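Side-chain contacts in sensor protein (Rhodopseudomonas palustris, PDB 2OOL), which senses light through a bound biliverdin chromophore and probably passes the signal on as a histidine kinase, this chain being its chromophore-binding domain: residues A60-E63 against D64-Q68; L122-D126 against S127-L131; R175-F179 against D180-V184. One frame throughout, in Å; residues are numbered along the deposited sequence.

In the fold
Contacts 1 and 2 lie within the PAS fold and contact 3 within the GAF domain, and the three follow one another along the chain without nesting or crossing. Contact 1 (60-68) comes after strand 55-59 and closes the short helix 62-66. Contact 2 (122-131) is the tight turn joining strands 114-125 and 128-134 of the PAS sheet; its nearest atoms are about 8 Å from those of contact 1. Contact 3 (175-184) carries helix 162-177 into strand 181-187 of the second antiparallel sheet, beside the chromophore. Its centre lies 33 Å from that of contact 1 and 31 Å from that of contact 2.

Contact 1 (A60-E63 against D64-Q68); sequences ANVE and DLLRQ
Asp64 is tied back to Asn61 by a bent bond from its N to Asn61 O (3.0 Å), the donor standing 55° out of the carbonyl plane. With CG beside its own backbone N, Asp64 brings OD2 within 3.4 Å of the same Asn61 O, an approach of two acceptors and no bond. The amide of Leu65 reaches Val62 O only weakly, while its CB rests on that oxygen and its side chain packs on Tyr44 and Phe118. Leu66 makes the straight helical bond, N to Val62 O at 2.9 Å, with an angle of 174° at the hydrogen. Leu66 CD1 then lies alongside Val62 CG1 at 3.7 Å, the two side chains pointing the same way on the apolar face of helix 62-66, a short helix of the PAS fold packed against strands 44-48 and 105-111. At Arg67 phi turns positive and the helix ends; its N still holds Glu63 O, weakly, at 2.8 Å. Gln68 O folds back over Glu63, 3.4 Å from its CA in a CA-H...O contact and 3.6 Å from CG, which chi1 of 170° sets anti to the backbone N. Cutting Glu63 back to an alanine removes CG and the carboxylate but keeps CB, and is likely to open a gap beside Gln68 O where the chain leaves the helix.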
loop_
_atom_site.group_PDB
_atom_site.type_symbol
_atom_site.label_atom_id
_atom_site.label_comp_id
_atom_site.label_asym_id
_atom_site.label_seq_id
_atom_site.Cartn_x
_atom_site.Cartn_y
_atom_site.Cartn_z
ATOM N N ALA A 60 24.299 18.996 -16.064
ATOM C CA ALA A 60 25.349 19.930 -15.690
ATOM C C ALA A 60 25.430 20.151 -14.188
ATOM O O ALA A 60 26.499 20.474 -13.689
ATOM C CB ALA A 60 25.104 21.294 -16.372
ATOM N N ASN A 61 24.281 20.043 -13.499
ATOM C CA ASN A 61 24.195 20.177 -12.034
ATOM C C ASN A 61 24.982 19.124 -11.261
ATOM O O ASN A 61 25.272 19.296 -10.084
ATOM C CB ASN A 61 22.714 20.250 -11.529
ATOM C CG ASN A 61 21.934 18.927 -11.662
ATOM O OD1 ASN A 61 22.223 18.111 -12.510
ATOM N ND2 ASN A 61 20.937 18.725 -10.788
ATOM N N VAL A 62 25.356 18.043 -11.922
ATOM C CA VAL A 62 26.284 17.075 -11.351
ATOM C C VAL A 62 27.615 17.724 -10.907
ATOM O O VAL A 62 28.268 17.207 -10.012
ATOM C CB VAL A 62 26.490 15.922 -12.349
ATOM C CG1 VAL A 62 27.691 15.173 -12.089
ATOM C CG2 VAL A 62 25.228 15.017 -12.311
ATOM N N GLU A 63 27.985 18.860 -11.499
ATOM C CA GLU A 63 29.168 19.607 -11.072
ATOM C C GLU A 63 29.088 19.960 -9.593
ATOM O O GLU A 63 30.097 19.914 -8.879
ATOM C CB GLU A 63 29.339 20.885 -11.901
ATOM C CG GLU A 63 30.394 21.847 -11.367
ATOM C CD GLU A 63 31.113 22.620 -12.483
ATOM O OE1 GLU A 63 30.458 23.358 -13.260
ATOM O OE2 GLU A 63 32.343 22.472 -12.583
ATOM N N ASP A 64 27.898 20.301 -9.115
ATOM C CA ASP A 64 27.774 20.593 -7.714
ATOM C C ASP A 64 27.795 19.328 -6.865
ATOM O O ASP A 64 28.070 19.395 -5.674
ATOM C CB ASP A 64 26.493 21.353 -7.421
ATOM C CG ASP A 64 26.257 22.495 -8.380
ATOM O OD1 ASP A 64 27.185 23.329 -8.575
ATOM O OD2 ASP A 64 25.138 22.545 -8.937
ATOM N N LEU A 65 27.444 18.193 -7.439
ATOM C CA LEU A 65 27.404 16.969 -6.672
ATOM C C LEU A 65 28.818 16.512 -6.437
ATOM O O LEU A 65 29.255 16.387 -5.306
ATOM C CB LEU A 65 26.588 15.902 -7.406
ATOM C CG LEU A 65 26.344 14.562 -6.710
ATOM C CD1 LEU A 65 25.799 14.708 -5.282
ATOM C CD2 LEU A 65 25.502 13.677 -7.584
ATOM N N LEU A 66 29.546 16.310 -7.534
ATOM C CA LEU A 66 30.863 15.677 -7.535
ATOM C C LEU A 66 32.030 16.669 -7.568
ATOM O O LEU A 66 33.151 16.255 -7.386
ATOM C CB LEU A 66 30.955 14.740 -8.757
ATOM C CG LEU A 66 29.853 13.676 -8.741
ATOM C CD1 LEU A 66 29.788 12.927 -10.034
ATOM C CD2 LEU A 66 30.038 12.720 -7.552
ATOM N N ARG A 67 31.768 17.952 -7.821
ATOM C CA ARG A 67 32.780 19.003 -7.808
ATOM C C ARG A 67 33.767 18.893 -8.975
ATOM O O ARG A 67 34.950 19.192 -8.838
ATOM C CB ARG A 67 33.529 19.030 -6.471
ATOM C CG ARG A 67 32.596 19.312 -5.283
ATOM C CD ARG A 67 32.260 20.827 -5.202
ATOM N NE ARG A 67 30.942 21.099 -4.607
ATOM C CZ ARG A 67 30.125 22.096 -4.976
ATOM N NH1 ARG A 67 30.454 22.932 -5.974
ATOM N NH2 ARG A 67 28.950 22.246 -4.366
ATOM N N GLN A 68 33.238 18.516 -10.138
ATOM C CA GLN A 68 34.056 18.305 -11.320
ATOM C C GLN A 68 33.316 18.814 -12.557
ATOM O O GLN A 68 32.086 18.851 -12.575
ATOM C CB GLN A 68 34.408 16.823 -11.451
ATOM C CG GLN A 68 35.490 16.342 -10.457
ATOM C CD GLN A 68 35.332 14.871 -10.111
ATOM O OE1 GLN A 68 34.290 14.264 -10.402
ATOM N NE2 GLN A 68 36.353 14.287 -9.488
#

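Contact 2 (L122-D126 against S127-L131); sequences LHRHD and SIVIL
A beta hairpin of the PAS sheet, strands 114-125 and 128-134, turns here through a type I' turn from His125 to Ile128, with Asp126 and Ser127 at its corners in positive phi. Next to the turn His125 and Ile128 form a hydrogen-bonded pair: His125 N approaches Ile128 O almost in line with its C=O bond (3.1 Å), whereas Ile128 N meets His125 O from 49° out of the carbonyl plane. Two residues on, His123 and Ile130 exchange the next pair of backbone bonds, and the CA-H groups of Leu122, Arg124 and Val129 point at carbonyl oxygens between the rungs.

The face bearing His123 and Ile130 has a CH-pi contact. With CG held between the backbone N and carbonyl carbon (chi1 87°), the His123 imidazole lies alongside Ile130, whose CB sits over one ring face, 4.1 Å from the centroid and 28° off the normal. CD1 of Ile130 reaches the NE2 end of the same ring, and His125 CB lies at the ring's edge, in plane. Phe259 packs on both histidines.

On the other face the aliphatic part of Arg124 runs beside Val129, CG to CG2 at 4.1 Å, before NE forms a salt bridge with Glu50. Leu122 packs against helix 84-94, and its CD1 bridges two residues of the partner strand, 3.8 Å from Val129 CG1 and 3.8 Å from Leu131 CD1.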
loop_
_atom_site.group_PDB
_atom_site.type_symbol
_atom_site.label_atom_id
_atom_site.label_comp_id
_atom_site.label_asym_id
_atom_site.label_seq_id
_atom_site.Cartn_x
_atom_site.Cartn_y
_atom_site.Cartn_z
ATOM N N LEU A 122 15.832 3.990 -12.903
ATOM C CA LEU A 122 16.485 3.417 -14.045
ATOM C C LEU A 122 15.470 3.149 -15.170
ATOM O O LEU A 122 14.336 2.681 -14.910
ATOM C CB LEU A 122 17.033 2.077 -13.571
ATOM C CG LEU A 122 18.326 1.492 -14.046
ATOM C CD1 LEU A 122 19.424 2.531 -14.333
ATOM C CD2 LEU A 122 18.703 0.495 -12.905
ATOM N N HIS A 123 15.847 3.450 -16.403
ATOM C CA HIS A 123 15.061 3.019 -17.546
ATOM C C HIS A 123 15.848 2.899 -18.852
ATOM O O HIS A 123 16.913 3.487 -19.014
ATOM C CB HIS A 123 13.788 3.867 -17.714
ATOM C CG HIS A 123 13.973 5.106 -18.518
ATOM N ND1 HIS A 123 14.181 6.339 -17.935
ATOM C CD2 HIS A 123 13.872 5.326 -19.856
ATOM C CE1 HIS A 123 14.235 7.264 -18.886
ATOM N NE2 HIS A 123 14.056 6.673 -20.065
ATOM N N ARG A 124 15.285 2.099 -19.748
ATOM C CA ARG A 124 15.847 1.787 -21.074
ATOM C C ARG A 124 14.919 2.319 -22.160
ATOM O O ARG A 124 13.759 1.991 -22.136
ATOM C CB ARG A 124 15.850 0.295 -21.249
ATOM C CG ARG A 124 17.085 -0.406 -20.779
ATOM C CD ARG A 124 17.054 -1.851 -21.329
ATOM N NE ARG A 124 18.064 -2.703 -20.712
ATOM C CZ ARG A 124 18.071 -3.085 -19.432
ATOM N NH1 ARG A 124 17.102 -2.717 -18.587
ATOM N NH2 ARG A 124 19.073 -3.850 -18.999
ATOM N N HIS A 125 15.411 3.120 -23.099
ATOM C CA HIS A 125 14.574 3.700 -24.188
ATOM C C HIS A 125 15.623 4.131 -25.220
ATOM O O HIS A 125 16.734 4.516 -24.849
ATOM C CB HIS A 125 13.636 4.829 -23.601
ATOM C CG HIS A 125 12.776 5.566 -24.615
ATOM N ND1 HIS A 125 11.831 4.939 -25.406
ATOM C CD2 HIS A 125 12.712 6.885 -24.935
ATOM C CE1 HIS A 125 11.240 5.835 -26.178
ATOM N NE2 HIS A 125 11.756 7.023 -25.909
ATOM N N ASP A 126 15.378 3.890 -26.522
ATOM C CA ASP A 126 16.345 4.273 -27.580
ATOM C C ASP A 126 17.719 3.717 -27.467
ATOM O O ASP A 126 18.735 4.390 -27.738
ATOM C CB ASP A 126 16.429 5.790 -27.706
ATOM C CG ASP A 126 15.157 6.384 -28.346
ATOM O OD1 ASP A 126 14.165 5.645 -28.531
ATOM O OD2 ASP A 126 15.189 7.570 -28.751
ATOM N N SER A 127 17.774 2.439 -27.142
ATOM C CA SER A 127 19.021 1.721 -27.155
ATOM C C SER A 127 19.975 2.229 -26.088
ATOM O O SER A 127 21.160 1.896 -26.102
ATOM C CB SER A 127 19.642 1.761 -28.599
ATOM O OG SER A 127 18.548 1.840 -29.547
ATOM N N ILE A 128 19.467 3.014 -25.123
ATOM C CA ILE A 128 20.315 3.516 -24.026
ATOM C C ILE A 128 19.672 3.386 -22.662
ATOM O O ILE A 128 18.479 3.181 -22.554
ATOM C CB ILE A 128 20.747 5.008 -24.249
ATOM C CG1 ILE A 128 19.535 5.928 -24.362
ATOM C CG2 ILE A 128 21.674 5.130 -25.491
ATOM C CD1 ILE A 128 19.829 7.354 -24.079
ATOM N N VAL A 129 20.463 3.607 -21.614
ATOM C CA VAL A 129 20.012 3.484 -20.232
ATOM C C VAL A 129 20.194 4.809 -19.576
ATOM O O VAL A 129 21.262 5.373 -19.662
ATOM C CB VAL A 129 20.875 2.444 -19.470
ATOM C CG1 VAL A 129 20.431 2.344 -18.023
ATOM C CG2 VAL A 129 20.818 1.077 -20.188
ATOM N N ILE A 130 19.138 5.299 -18.929
ATOM C CA ILE A 130 19.124 6.578 -18.280
ATOM C C ILE A 130 18.932 6.255 -16.794
ATOM O O ILE A 130 18.027 5.508 -16.448
ATOM C CB ILE A 130 17.985 7.461 -18.803
ATOM C CG1 ILE A 130 18.231 7.900 -20.257
ATOM C CG2 ILE A 130 17.746 8.690 -17.885
ATOM C CD1 ILE A 130 17.170 8.814 -20.893
ATOM N N LEU A 131 19.828 6.762 -15.953
ATOM C CA LEU A 131 19.694 6.663 -14.502
ATOM C C LEU A 131 19.384 8.038 -13.936
ATOM O O LEU A 131 20.063 9.003 -14.249
ATOM C CB LEU A 131 20.972 6.117 -13.892
ATOM C CG LEU A 131 21.065 6.137 -12.337
ATOM C CD1 LEU A 131 20.061 5.171 -11.692
ATOM C CD2 LEU A 131 22.444 5.824 -11.868
#

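Contact 3 (R175-F179 against D180-V184)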
loop_
_atom_site.group_PDB
_atom_site.type_symbol
_atom_site.label_atom_id
_atom_site.label_comp_id
_atom_site.label_asym_id
_atom_site.label_seq_id
_atom_site.Cartn_x
_atom_site.Cartn_y
_atom_site.Cartn_z
ATOM N N ARG A 175 -4.397 13.044 1.059
ATOM C CA ARG A 175 -3.880 12.423 2.285
ATOM C C ARG A 175 -2.392 12.063 2.230
ATOM O O ARG A 175 -1.651 12.327 3.174
ATOM C CB ARG A 175 -4.647 11.132 2.568
ATOM C CG ARG A 175 -4.795 10.777 4.043
ATOM C CD ARG A 175 -5.789 9.624 4.202
ATOM N NE ARG A 175 -7.177 10.096 4.260
ATOM C CZ ARG A 175 -8.163 9.828 3.391
ATOM N NH1 ARG A 175 -7.986 9.042 2.342
ATOM N NH2 ARG A 175 -9.381 10.336 3.621
ATOM N N ILE A 176 -1.952 11.484 1.123
ATOM C CA ILE A 176 -0.621 10.893 1.070
ATOM C C ILE A 176 0.396 11.781 0.381
ATOM O O ILE A 176 1.579 11.512 0.487
ATOM C CB ILE A 176 -0.657 9.484 0.433
ATOM C CG1 ILE A 176 -1.045 9.561 -1.047
ATOM C CG2 ILE A 176 -1.664 8.568 1.210
ATOM C CD1 ILE A 176 -1.061 8.195 -1.758
ATOM N N THR A 177 -0.050 12.832 -0.302
ATOM C CA THR A 177 0.845 13.780 -0.963
ATOM C C THR A 177 1.049 15.043 -0.141
ATOM O O THR A 177 2.070 15.708 -0.255
ATOM C CB THR A 177 0.351 14.176 -2.403
ATOM O OG1 THR A 177 -0.930 14.809 -2.379
ATOM C CG2 THR A 177 0.279 12.973 -3.335
ATOM N N GLY A 178 0.054 15.399 0.661
ATOM C CA GLY A 178 0.033 16.680 1.338
ATOM C C GLY A 178 -0.196 17.901 0.468
ATOM O O GLY A 178 -0.057 19.019 0.940
ATOM N N PHE A 179 -0.543 17.714 -0.801
ATOM C CA PHE A 179 -0.689 18.855 -1.710
ATOM C C PHE A 179 -1.989 19.575 -1.328
ATOM O O PHE A 179 -2.946 18.963 -0.848
ATOM C CB PHE A 179 -0.692 18.419 -3.188
ATOM C CG PHE A 179 0.673 18.449 -3.867
ATOM C CD1 PHE A 179 1.828 17.955 -3.240
ATOM C CD2 PHE A 179 0.788 18.937 -5.149
ATOM C CE1 PHE A 179 3.039 17.963 -3.888
ATOM C CE2 PHE A 179 1.992 18.944 -5.823
ATOM C CZ PHE A 179 3.130 18.458 -5.191
ATOM N N ASP A 180 -2.001 20.887 -1.519
ATOM C CA ASP A 180 -3.157 21.747 -1.223
ATOM C C ASP A 180 -4.496 21.417 -1.914
ATOM O O ASP A 180 -5.555 21.653 -1.360
ATOM C CB ASP A 180 -2.749 23.192 -1.576
ATOM C CG ASP A 180 -1.776 23.783 -0.558
ATOM O OD1 ASP A 180 -1.877 23.360 0.604
ATOM O OD2 ASP A 180 -0.924 24.639 -0.890
ATOM N N ARG A 181 -4.457 20.902 -3.134
ATOM C CA ARG A 181 -5.656 20.747 -3.970
ATOM C C ARG A 181 -5.480 19.639 -4.983
ATOM O O ARG A 181 -4.551 19.666 -5.778
ATOM C CB ARG A 181 -5.943 22.048 -4.727
ATOM C CG ARG A 181 -7.268 22.049 -5.516
ATOM C CD ARG A 181 -7.533 23.404 -6.152
ATOM N NE ARG A 181 -6.519 23.787 -7.133
ATOM C CZ ARG A 181 -6.280 25.036 -7.515
ATOM N NH1 ARG A 181 -5.376 25.265 -8.421
ATOM N NH2 ARG A 181 -6.939 26.050 -7.014
ATOM N N ILE A 182 -6.351 18.643 -4.922
ATOM C CA ILE A 182 -6.349 17.541 -5.859
ATOM C C ILE A 182 -7.649 17.590 -6.652
ATOM O O ILE A 182 -8.731 17.661 -6.069
ATOM C CB ILE A 182 -6.252 16.190 -5.125
ATOM C CG1 ILE A 182 -5.113 16.177 -4.090
ATOM C CG2 ILE A 182 -6.152 15.012 -6.102
ATOM C CD1 ILE A 182 -3.760 16.577 -4.557
ATOM N N LYS A 183 -7.533 17.521 -7.986
ATOM C CA LYS A 183 -8.685 17.613 -8.907
ATOM C C LYS A 183 -8.735 16.390 -9.797
ATOM O O LYS A 183 -7.727 15.921 -10.222
ATOM C CB LYS A 183 -8.560 18.855 -9.790
ATOM C CG LYS A 183 -8.669 20.210 -8.985
ATOM C CD LYS A 183 -7.913 21.367 -9.663
ATOM C CE LYS A 183 -6.416 21.106 -9.755
ATOM N NZ LYS A 183 -5.610 21.511 -8.601
ATOM N N VAL A 184 -9.925 15.879 -10.091
ATOM C CA VAL A 184 -10.064 14.870 -11.140
ATOM C C VAL A 184 -10.691 15.593 -12.331
ATOM O O VAL A 184 -11.746 16.201 -12.222
ATOM C CB VAL A 184 -10.902 13.686 -10.700
ATOM C CG1 VAL A 184 -10.971 12.650 -11.842
ATOM C CG2 VAL A 184 -10.296 13.115 -9.452
#
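The backbone leaves helix 162-177 at Gly178, where phi becomes positive, and enters strand 181-187 of the GAF sheet through a classic beta bulge in which Asp180 and Arg181 both face His299. No hydrogen bond joins 175-179 to 180-184; the side-chain contact rests on the CD1 methyl of Ile182. This methyl meets Phe179 CB at 3.8 Å, while the Phe179 ring packs on Cys298 and Val306.

Thr177 OG1 is placed between its backbone N and carbonyl carbon (chi1 61°), from where it reaches back to Val173 O in the preceding helical turn and takes a weak bond from Phe179 N at 3.3 Å. The hydroxyl thus links the last helical turn to the chain beyond Gly178. Asp180 is held by Leu301 N at OD2 and by Asn300 at its backbone N, and the Arg181 guanidinium by His299 and Pro205 O. Lys183, two residues on, touches the chromophore. The Ile182 and Thr177 side chains cross obliquely, CD1 of the isoleucine standing 4.0 Å from OG1 of the threonine.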